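Local structure of integron Cassette Protein Hfx_Cass5 (Unidentified, 3IF4) at residues Arg37-Pro42 against Thr63-Ser68; Ser45-Ile50 against Val57-Ser62; Ser75-Leu80 against Arg110-His115. The protein is of unknown function but is encoded by a mobile integron gene cassette and forms an assembly of two chains. All blocks are in the same frame, centred on the assembly; numbering follows the deposited sequence.

From the N terminus, strand 23-32 leads into strand 38-42, and the chain then makes the long excursion that contact 1 closes when Thr63-Ser68 returns beside Arg37-Pro42. Contact 2 is nested within that excursion: Ser45-Ile50 packs on Val57-Ser62, which carries the next strand of the same sheet. The two touch through backbone pairing of strands 58-60 and 65-67, their centres about 8 Å apart. Contact 3 follows in series, where Arg110-His115 comes back to the start of helix 76-89. It lies on the opposite side of the chain's centre, about 32 Å from contact 1 between centres. All three also touch the second subunit.

Contact 1. Residues Arg37-Pro42 against Thr63-Ser68; sequences RIHVTP and TRSLHS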
loop_
_atom_site.group_PDB
_atom_site.type_symbol
_atom_site.label_atom_id
_atom_site.label_comp_id
_atom_site.label_asym_id
_atom_site.label_seq_id
_atom_site.Cartn_x
_atom_site.Cartn_y
_atom_site.Cartn_z
ATOM N N ARG A 37 -12.508 -0.325 3.094
ATOM C CA ARG A 37 -11.524 -0.611 4.140
ATOM C C ARG A 37 -12.067 -1.624 5.166
ATOM O O ARG A 37 -13.259 -1.635 5.480
ATOM C CB ARG A 37 -11.098 0.681 4.839
ATOM C CG ARG A 37 -10.611 1.749 3.872
ATOM C CD ARG A 37 -10.185 3.005 4.590
ATOM N NE ARG A 37 -11.267 3.578 5.386
ATOM C CZ ARG A 37 -11.183 4.738 6.029
ATOM N NH1 ARG A 37 -10.063 5.449 5.963
ATOM N NH2 ARG A 37 -12.213 5.192 6.735
ATOM N N ILE A 38 -11.195 -2.490 5.668
ATOM C CA ILE A 38 -11.612 -3.421 6.701
ATOM C C ILE A 38 -11.242 -2.888 8.084
ATOM O O ILE A 38 -10.107 -2.453 8.318
ATOM C CB ILE A 38 -11.060 -4.848 6.476
ATOM C CG1 ILE A 38 -11.553 -5.776 7.591
ATOM C CG2 ILE A 38 -9.540 -4.838 6.386
ATOM C CD1 ILE A 38 -11.460 -7.256 7.255
ATOM N N HIS A 39 -12.222 -2.922 8.987
ATOM C CA HIS A 39 -12.099 -2.364 10.330
ATOM C C HIS A 39 -12.136 -3.445 11.399
ATOM O O HIS A 39 -12.988 -4.336 11.360
ATOM C CB HIS A 39 -13.242 -1.389 10.600
ATOM C CG HIS A 39 -13.090 -0.061 9.920
ATOM N ND1 HIS A 39 -13.327 0.118 8.570
ATOM C CD2 HIS A 39 -12.751 1.152 10.409
ATOM C CE1 HIS A 39 -13.136 1.387 8.260
ATOM N NE2 HIS A 39 -12.784 2.037 9.355
ATOM N N VAL A 40 -11.211 -3.358 12.354
ATOM C CA VAL A 40 -11.212 -4.236 13.512
ATOM C C VAL A 40 -11.410 -3.394 14.776
ATOM O O VAL A 40 -10.576 -2.550 15.114
ATOM C CB VAL A 40 -9.907 -5.056 13.632
ATOM C CG1 VAL A 40 -9.941 -5.912 14.902
ATOM C CG2 VAL A 40 -9.700 -5.929 12.406
ATOM N N THR A 41 -12.534 -3.613 15.449
ATOM C CA THR A 41 -12.884 -2.861 16.644
ATOM C C THR A 41 -12.572 -3.691 17.881
ATOM O O THR A 41 -13.248 -4.680 18.147
ATOM C CB THR A 41 -14.384 -2.522 16.664
ATOM O OG1 THR A 41 -14.739 -1.864 15.440
ATOM C CG2 THR A 41 -14.719 -1.630 17.859
ATOM N N PRO A 42 -11.536 -3.296 18.632
ATOM C CA PRO A 42 -11.133 -4.025 19.835
ATOM C C PRO A 42 -12.198 -3.896 20.916
ATOM O O PRO A 42 -12.964 -2.933 20.915
ATOM C CB PRO A 42 -9.852 -3.311 20.272
ATOM C CG PRO A 42 -9.436 -2.462 19.094
ATOM C CD PRO A 42 -10.703 -2.103 18.407
ATOM N N THR A 63 -14.522 6.003 15.609
ATOM C CA THR A 63 -15.139 4.684 15.528
ATOM C C THR A 63 -14.362 3.682 16.376
ATOM O O THR A 63 -14.691 2.492 16.410
ATOM C CB THR A 63 -15.211 4.173 14.077
ATOM O OG1 THR A 63 -13.884 3.976 13.571
ATOM C CG2 THR A 63 -15.957 5.172 13.187
ATOM N N ARG A 64 -13.333 4.176 17.061
ATOM C CA ARG A 64 -12.475 3.338 17.898
ATOM C C ARG A 64 -12.116 2.011 17.221
ATOM O O ARG A 64 -12.351 0.929 17.765
ATOM C CB ARG A 64 -13.118 3.108 19.277
ATOM C CG ARG A 64 -13.061 4.337 20.181
ATOM C CD ARG A 64 -13.652 4.084 21.559
ATOM N NE ARG A 64 -12.838 3.181 22.376
ATOM C CZ ARG A 64 -11.706 3.530 22.984
ATOM N NH1 ARG A 64 -11.230 4.765 22.862
ATOM N NH2 ARG A 64 -11.042 2.638 23.710
ATOM N N SER A 65 -11.529 2.097 16.035
ATOM C CA SER A 65 -11.185 0.894 15.291
ATOM C C SER A 65 -9.831 1.005 14.605
ATOM O O SER A 65 -9.407 2.092 14.217
ATOM C CB SER A 65 -12.266 0.603 14.246
ATOM O OG SER A 65 -12.454 1.725 13.385
ATOM N N LEU A 66 -9.159 -0.132 14.483
ATOM C CA LEU A 66 -8.000 -0.271 13.631
ATOM C C LEU A 66 -8.534 -0.536 12.237
ATOM O O LEU A 66 -9.506 -1.270 12.088
ATOM C CB LEU A 66 -7.162 -1.462 14.072
ATOM C CG LEU A 66 -6.613 -1.394 15.493
ATOM C CD1 LEU A 66 -6.427 -2.795 16.094
ATOM C CD2 LEU A 66 -5.314 -0.602 15.504
ATOM N N HIS A 67 -7.910 0.048 11.215
ATOM C CA HIS A 67 -8.372 -0.194 9.853
ATOM C C HIS A 67 -7.260 -0.170 8.813
ATOM O O HIS A 67 -6.175 0.363 9.046
ATOM C CB HIS A 67 -9.489 0.780 9.471
ATOM C CG HIS A 67 -9.043 2.206 9.373
ATOM N ND1 HIS A 67 -8.322 2.689 8.301
ATOM C CD2 HIS A 67 -9.226 3.257 10.208
ATOM C CE1 HIS A 67 -8.076 3.975 8.483
ATOM N NE2 HIS A 67 -8.615 4.345 9.630
ATOM N N SER A 68 -7.554 -0.764 7.663
ATOM C CA SER A 68 -6.628 -0.810 6.543
ATOM C C SER A 68 -6.824 0.420 5.674
ATOM O O SER A 68 -7.717 1.226 5.931
ATOM C CB SER A 68 -6.887 -2.068 5.713
ATOM O OG SER A 68 -8.142 -2.003 5.054
HETATM O O HOH W 1 -16.308 0.406 15.302
#
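Val40 and Leu66 form an antiparallel hydrogen-bonded pair between strands 38-42 and 65-67, whose directions differ by 151°, with Val40 N reaching Leu66 O at 2.7 Å and Leu66 N reaching Val40 O at 2.9 Å. Towards Ser68 the pairing changes character. Ser68 N still donates to Ile38 O at 3.1 Å, but Ile38 N bonds to the hydroxyl of Ser68, OG, at 3.2 Å. The carbonyl of Ser68 is used by His67 instead, whose ND1 donates to Ser68 O at 2.9 Å in an almost straight bond lying close to the ring plane. His67 CG sits between the backbone N and the carbonyl carbon (chi1 67°), which stands the imidazole off the sheet face beside Arg37 and His39, with its ND1 edge toward Ser68 O. His39 and His67 make the non-hydrogen-bonded pair, and His67 CB rests over the face of the His39 ring, 3.5 Å from its centroid, as a CH-pi contact. Arg37 lies alongside His67 with its CZ over one face of the ring and the two planes 38° apart; NH1 comes within 3.5 Å of His67 CE1. A salt bridge from Arg37 NE to Asp33 holds the guanidinium, whose nearby charge would probably disfavour a second proton on His67. At the other end, a water joins Thr41 OG1 to Thr63 O, beside the G1 beta bulge that Arg64 and Ser65 form opposite Asn60. In the sheet, strand 23-32 flanks 38-42 and strand 58-60 flanks 65-67, while helix 76-89 of the second subunit packs on Val40 and Leu66 through its Ile83.

Contact 2. Residues Ser45-Ile50 against Val57-Ser62; sequences SQFPYI and VSWNES
Trp59, on strand 58-60 at the margin of this chain's antiparallel sheet, packs against the type I beta turn from Phe47 to Ile50 and the two residues before it. Its CG is anti to the backbone N (chi1 174°), which carries the indole out across the loop. Starting at CB, Trp59 meets Phe47 O at 3.1 Å, an oxygen already bonded to Ile50 N within the turn, and Ile50 CG2 at 3.7 Å. CG also lies near Phe47 O, and CD1 reaches Pro48 CA at 3.9 Å. NE1 turns to its own strand's continuation and donates to Glu61 OE1 at 2.8 Å; the bond is straight and in the indole plane, but it meets the carboxylate from above its plane. Glu61 is held in turn by a salt bridge to Arg64, which also bonds to Gln46. Over the centre of the indole sits Phe47 N, 3.5 Å above the plane, so that loop backbone lies across the ring face. At the six-membered ring, Trp59 CZ2 touches Gln46 CB at 3.6 Å and CH2 approaches Ser45 O. Trp59 CZ3 meets Phe47 CD1 at 3.9 Å. Phe47 thus directs an edge toward the indole face in an offset edge-to-face pair, planes 67° apart. An alanine in place of Trp59 would probably leave Glu61 OE1 without its indole donor and open a gap beneath the backbone of Gln46 and Phe47, freeing the loop to shift. Farther along, the methylene CG1 of Ile50 packs on the CG1 methyl of Val57, and Gln90 of the second subunit touches both Phe47 and Ile50. Beside Ile50 and Val57 a water donates to Ile50 O at 2.8 Å and accepts from Val57 N.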
loop_
_atom_site.group_PDB
_atom_site.type_symbol
_atom_site.label_atom_id
_atom_site.label_comp_id
_atom_site.label_asym_id
_atom_site.label_seq_id
_atom_site.Cartn_x
_atom_site.Cartn_y
_atom_site.Cartn_z
ATOM N N SER A 45 -9.268 -2.012 24.301
ATOM C CA SER A 45 -8.041 -1.245 24.111
ATOM C C SER A 45 -8.151 -0.167 23.026
ATOM O O SER A 45 -8.954 -0.280 22.096
ATOM C CB SER A 45 -6.876 -2.181 23.800
ATOM O OG SER A 45 -6.622 -3.041 24.890
ATOM N N GLN A 46 -7.334 0.873 23.158
ATOM C CA GLN A 46 -7.206 1.898 22.123
ATOM C C GLN A 46 -5.763 1.973 21.594
ATOM O O GLN A 46 -4.809 1.729 22.332
ATOM C CB GLN A 46 -7.668 3.258 22.656
ATOM C CG GLN A 46 -7.066 3.639 24.003
ATOM C CD GLN A 46 -7.270 5.106 24.339
ATOM O OE1 GLN A 46 -8.382 5.630 24.244
ATOM N NE2 GLN A 46 -6.193 5.778 24.734
ATOM N N PHE A 47 -5.600 2.308 20.318
ATOM C CA PHE A 47 -4.276 2.280 19.705
ATOM C C PHE A 47 -3.910 3.573 18.973
ATOM O O PHE A 47 -3.650 3.562 17.766
ATOM C CB PHE A 47 -4.164 1.089 18.758
ATOM C CG PHE A 47 -4.345 -0.245 19.428
ATOM C CD1 PHE A 47 -5.607 -0.804 19.563
ATOM C CD2 PHE A 47 -3.250 -0.947 19.914
ATOM C CE1 PHE A 47 -5.778 -2.036 20.173
ATOM C CE2 PHE A 47 -3.416 -2.185 20.517
ATOM C CZ PHE A 47 -4.684 -2.730 20.643
ATOM N N PRO A 48 -3.848 4.685 19.717
ATOM C CA PRO A 48 -3.610 6.035 19.184
ATOM C C PRO A 48 -2.347 6.105 18.339
ATOM O O PRO A 48 -2.304 6.826 17.345
ATOM C CB PRO A 48 -3.408 6.883 20.447
ATOM C CG PRO A 48 -3.997 6.086 21.559
ATOM C CD PRO A 48 -3.805 4.656 21.188
ATOM N N TYR A 49 -1.327 5.361 18.752
ATOM C CA TYR A 49 -0.009 5.406 18.129
ATOM C C TYR A 49 0.238 4.226 17.202
ATOM O O TYR A 49 1.386 3.975 16.817
ATOM C CB TYR A 49 1.082 5.419 19.209
ATOM C CG TYR A 49 1.441 6.787 19.730
ATOM C CD1 TYR A 49 0.716 7.915 19.354
ATOM C CD2 TYR A 49 2.499 6.950 20.621
ATOM C CE1 TYR A 49 1.054 9.176 19.834
ATOM C CE2 TYR A 49 2.838 8.197 21.109
ATOM C CZ TYR A 49 2.115 9.308 20.716
ATOM O OH TYR A 49 2.461 10.549 21.212
ATOM N N ILE A 50 -0.820 3.495 16.853
ATOM C CA ILE A 50 -0.665 2.355 15.950
ATOM C C ILE A 50 0.053 2.732 14.643
ATOM O O ILE A 50 0.820 1.936 14.098
ATOM C CB ILE A 50 -2.008 1.667 15.624
ATOM C CG1 ILE A 50 -1.761 0.222 15.182
ATOM C CG2 ILE A 50 -2.788 2.440 14.570
ATOM C CD1 ILE A 50 -1.238 -0.668 16.297
ATOM N N VAL A 57 -1.229 0.362 9.222
ATOM C CA VAL A 57 -2.456 0.249 9.996
ATOM C C VAL A 57 -2.757 1.601 10.628
ATOM O O VAL A 57 -1.843 2.323 11.014
ATOM C CB VAL A 57 -2.302 -0.815 11.080
ATOM C CG1 VAL A 57 -3.582 -0.953 11.891
ATOM C CG2 VAL A 57 -1.918 -2.135 10.436
ATOM N N SER A 58 -4.033 1.951 10.725
ATOM C CA SER A 58 -4.406 3.222 11.331
ATOM C C SER A 58 -5.454 3.044 12.414
ATOM O O SER A 58 -6.156 2.033 12.463
ATOM C CB SER A 58 -4.934 4.188 10.277
ATOM O OG SER A 58 -4.244 4.006 9.068
ATOM N N TRP A 59 -5.559 4.043 13.278
ATOM C CA TRP A 59 -6.551 4.034 14.340
ATOM C C TRP A 59 -7.517 5.182 14.095
ATOM O O TRP A 59 -7.101 6.320 13.927
ATOM C CB TRP A 59 -5.879 4.176 15.710
ATOM C CG TRP A 59 -6.836 4.334 16.888
ATOM C CD1 TRP A 59 -7.104 5.484 17.583
ATOM C CD2 TRP A 59 -7.623 3.301 17.510
ATOM N NE1 TRP A 59 -8.008 5.230 18.593
ATOM C CE2 TRP A 59 -8.340 3.904 18.571
ATOM C CE3 TRP A 59 -7.790 1.934 17.271
ATOM C CZ2 TRP A 59 -9.218 3.181 19.388
ATOM C CZ3 TRP A 59 -8.662 1.215 18.086
ATOM C CH2 TRP A 59 -9.361 1.842 19.135
ATOM N N ASN A 60 -8.804 4.873 14.046
ATOM C CA ASN A 60 -9.819 5.898 13.894
ATOM C C ASN A 60 -10.538 6.078 15.223
ATOM O O ASN A 60 -11.300 5.205 15.652
ATOM C CB ASN A 60 -10.804 5.510 12.792
ATOM C CG ASN A 60 -11.813 6.599 12.504
ATOM O OD1 ASN A 60 -12.724 6.854 13.301
ATOM N ND2 ASN A 60 -11.660 7.252 11.357
ATOM N N GLU A 61 -10.285 7.201 15.884
ATOM C CA GLU A 61 -10.773 7.383 17.245
ATOM C C GLU A 61 -12.292 7.543 17.324
ATOM O O GLU A 61 -12.907 7.160 18.320
ATOM C CB GLU A 61 -10.063 8.554 17.933
ATOM C CG GLU A 61 -10.439 8.730 19.407
ATOM C CD GLU A 61 -10.171 7.485 20.255
ATOM O OE1 GLU A 61 -8.988 7.115 20.426
ATOM O OE2 GLU A 61 -11.146 6.890 20.766
ATOM N N SER A 62 -12.905 8.092 16.281
ATOM C CA SER A 62 -14.347 8.316 16.325
ATOM C C SER A 62 -15.107 6.995 16.271
ATOM O O SER A 62 -16.202 6.875 16.825
ATOM C CB SER A 62 -14.801 9.249 15.202
ATOM O OG SER A 62 -14.852 8.566 13.964
HETATM O O HOH W 2 1.125 0.985 11.441
#

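Contact 3. Residues Ser75-Leu80 against Arg110-His115; sequences SYAQWL and RAELTH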
loop_
_atom_site.group_PDB
_atom_site.type_symbol
_atom_site.label_atom_id
_atom_site.label_comp_id
_atom_site.label_asym_id
_atom_site.label_seq_id
_atom_site.Cartn_x
_atom_site.Cartn_y
_atom_site.Cartn_z
ATOM N N SER A 75 -1.716 -2.242 -10.462
ATOM C CA SER A 75 -1.743 -1.735 -11.825
ATOM C C SER A 75 -0.447 -1.002 -12.131
ATOM O O SER A 75 -0.080 -0.071 -11.418
ATOM C CB SER A 75 -2.928 -0.795 -12.032
ATOM O OG SER A 75 -2.842 -0.162 -13.297
ATOM N N TYR A 76 0.248 -1.427 -13.181
ATOM C CA TYR A 76 1.486 -0.760 -13.580
ATOM C C TYR A 76 1.247 0.688 -14.003
ATOM O O TYR A 76 2.026 1.572 -13.660
ATOM C CB TYR A 76 2.217 -1.547 -14.673
ATOM C CG TYR A 76 2.982 -2.737 -14.125
ATOM C CD1 TYR A 76 4.113 -2.553 -13.344
ATOM C CD2 TYR A 76 2.561 -4.040 -14.375
ATOM C CE1 TYR A 76 4.809 -3.628 -12.827
ATOM C CE2 TYR A 76 3.255 -5.129 -13.869
ATOM C CZ TYR A 76 4.376 -4.916 -13.096
ATOM O OH TYR A 76 5.070 -5.985 -12.591
ATOM N N ALA A 77 0.163 0.928 -14.733
ATOM C CA ALA A 77 -0.202 2.286 -15.115
ATOM C C ALA A 77 -0.312 3.164 -13.872
ATOM O O ALA A 77 0.316 4.221 -13.792
ATOM C CB ALA A 77 -1.510 2.295 -15.885
ATOM N N GLN A 78 -1.105 2.717 -12.901
ATOM C CA GLN A 78 -1.289 3.466 -11.665
ATOM C C GLN A 78 0.045 3.698 -10.978
ATOM O O GLN A 78 0.340 4.810 -10.542
ATOM C CB GLN A 78 -2.214 2.724 -10.707
ATOM C CG GLN A 78 -3.650 2.610 -11.166
ATOM C CD GLN A 78 -4.496 1.816 -10.180
ATOM O OE1 GLN A 78 -5.335 1.008 -10.576
ATOM N NE2 GLN A 78 -4.262 2.034 -8.887
ATOM N N TRP A 79 0.850 2.644 -10.873
ATOM C CA TRP A 79 2.148 2.783 -10.228
ATOM C C TRP A 79 3.047 3.785 -10.950
ATOM O O TRP A 79 3.767 4.544 -10.307
ATOM C CB TRP A 79 2.828 1.429 -10.001
ATOM C CG TRP A 79 2.385 0.837 -8.691
ATOM C CD1 TRP A 79 1.539 -0.226 -8.506
ATOM C CD2 TRP A 79 2.717 1.316 -7.378
ATOM N NE1 TRP A 79 1.338 -0.440 -7.161
ATOM C CE2 TRP A 79 2.050 0.489 -6.448
ATOM C CE3 TRP A 79 3.510 2.363 -6.902
ATOM C CZ2 TRP A 79 2.163 0.670 -5.073
ATOM C CZ3 TRP A 79 3.622 2.541 -5.533
ATOM C CH2 TRP A 79 2.950 1.698 -4.634
ATOM N N LEU A 80 2.980 3.822 -12.278
ATOM C CA LEU A 80 3.753 4.816 -13.011
ATOM C C LEU A 80 3.245 6.203 -12.638
ATOM O O LEU A 80 4.027 7.102 -12.355
ATOM C CB LEU A 80 3.678 4.583 -14.519
ATOM C CG LEU A 80 4.449 5.576 -15.392
ATOM C CD1 LEU A 80 5.335 4.846 -16.362
ATOM C CD2 LEU A 80 3.496 6.512 -16.127
ATOM N N ARG A 110 3.564 -1.498 -22.616
ATOM C CA ARG A 110 4.321 -0.335 -23.050
ATOM C C ARG A 110 3.380 0.735 -23.598
ATOM O O ARG A 110 3.551 1.923 -23.322
ATOM C CB ARG A 110 5.342 -0.761 -24.099
ATOM C CG ARG A 110 6.602 0.071 -24.150
ATOM C CD ARG A 110 6.581 1.020 -25.328
ATOM N NE ARG A 110 7.900 1.173 -25.937
ATOM C CZ ARG A 110 8.178 2.078 -26.867
ATOM N NH1 ARG A 110 7.231 2.908 -27.277
ATOM N NH2 ARG A 110 9.399 2.164 -27.378
ATOM N N ALA A 111 2.377 0.312 -24.364
ATOM C CA ALA A 111 1.380 1.248 -24.875
ATOM C C ALA A 111 0.587 1.846 -23.718
ATOM O O ALA A 111 0.445 3.062 -23.599
ATOM C CB ALA A 111 0.449 0.556 -25.852
ATOM N N GLU A 112 0.083 0.974 -22.857
ATOM C CA GLU A 112 -0.732 1.404 -21.733
ATOM C C GLU A 112 0.049 2.318 -20.787
ATOM O O GLU A 112 -0.506 3.264 -20.224
ATOM C CB GLU A 112 -1.258 0.186 -20.986
ATOM C CG GLU A 112 -2.449 0.470 -20.107
ATOM C CD GLU A 112 -3.044 -0.798 -19.548
ATOM O OE1 GLU A 112 -3.133 -1.790 -20.303
ATOM O OE2 GLU A 112 -3.417 -0.803 -18.354
ATOM N N LEU A 113 1.336 2.039 -20.609
ATOM C CA LEU A 113 2.160 2.870 -19.741
ATOM C C LEU A 113 2.350 4.230 -20.385
ATOM O O LEU A 113 2.381 5.257 -19.705
ATOM C CB LEU A 113 3.510 2.209 -19.444
ATOM C CG LEU A 113 3.473 1.057 -18.433
ATOM C CD1 LEU A 113 4.874 0.534 -18.157
ATOM C CD2 LEU A 113 2.808 1.494 -17.135
ATOM N N THR A 114 2.456 4.233 -21.708
ATOM C CA THR A 114 2.599 5.478 -22.444
ATOM C C THR A 114 1.376 6.361 -22.241
ATOM O O THR A 114 1.499 7.561 -21.987
ATOM C CB THR A 114 2.799 5.224 -23.943
ATOM O OG1 THR A 114 4.061 4.576 -24.146
ATOM C CG2 THR A 114 2.779 6.537 -24.711
ATOM N N HIS A 115 0.195 5.760 -22.344
ATOM C CA HIS A 115 -1.048 6.509 -22.197
ATOM C C HIS A 115 -1.253 6.995 -20.764
ATOM O O HIS A 115 -1.752 8.099 -20.543
ATOM C CB HIS A 115 -2.242 5.669 -22.645
ATOM C CG HIS A 115 -3.546 6.402 -22.586
ATOM N ND1 HIS A 115 -4.339 6.422 -21.462
ATOM C CD2 HIS A 115 -4.190 7.146 -23.517
ATOM C CE1 HIS A 115 -5.421 7.145 -21.700
ATOM N NE2 HIS A 115 -5.354 7.594 -22.939
#
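A helix-helix contact joins the first turn of helix 76-89 to the middle of helix 107-118, with Leu113 reaching across to Tyr76, Ala77 and Leu80. The two short axes approach to 9.0 Å and run in the same general direction, inclined at 38°. Leu113 carries the contact through one methyl. Its CG is anti to the carbonyl carbon (chi1 -76°), and this sends CD2 against the opposing backbone, 3.6 Å from both Tyr76 O and Ala77 N. The same methyl touches Tyr76 CB at 4.0 Å and Leu80 CB at 4.1 Å, so it lies over one helical turn. Leu80 answers with its own CD2, 4.0 Å from Leu113 O. Towards the solvent, the aliphatic chain of Glu112 extends alongside and brings OE2 near the methyl of Ala77. Ser75 is the N-cap of the first helix, its OG accepting a weak bond from Gln78 N. Tyr76 turns its ring away from Leu113, and its OH bonds to Gly36 O of the second subunit. Ile30 and Ile38 of that subunit pack on Leu80 and Leu113, so its sheet adds to the apolar cluster between the helices. With a methyl set against backbone and mainly apolar carbons meeting between the side chains, cohesion probably comes chiefly from van der Waals contact and the burial of Leu80 and Leu113, without a directional bond between the segments.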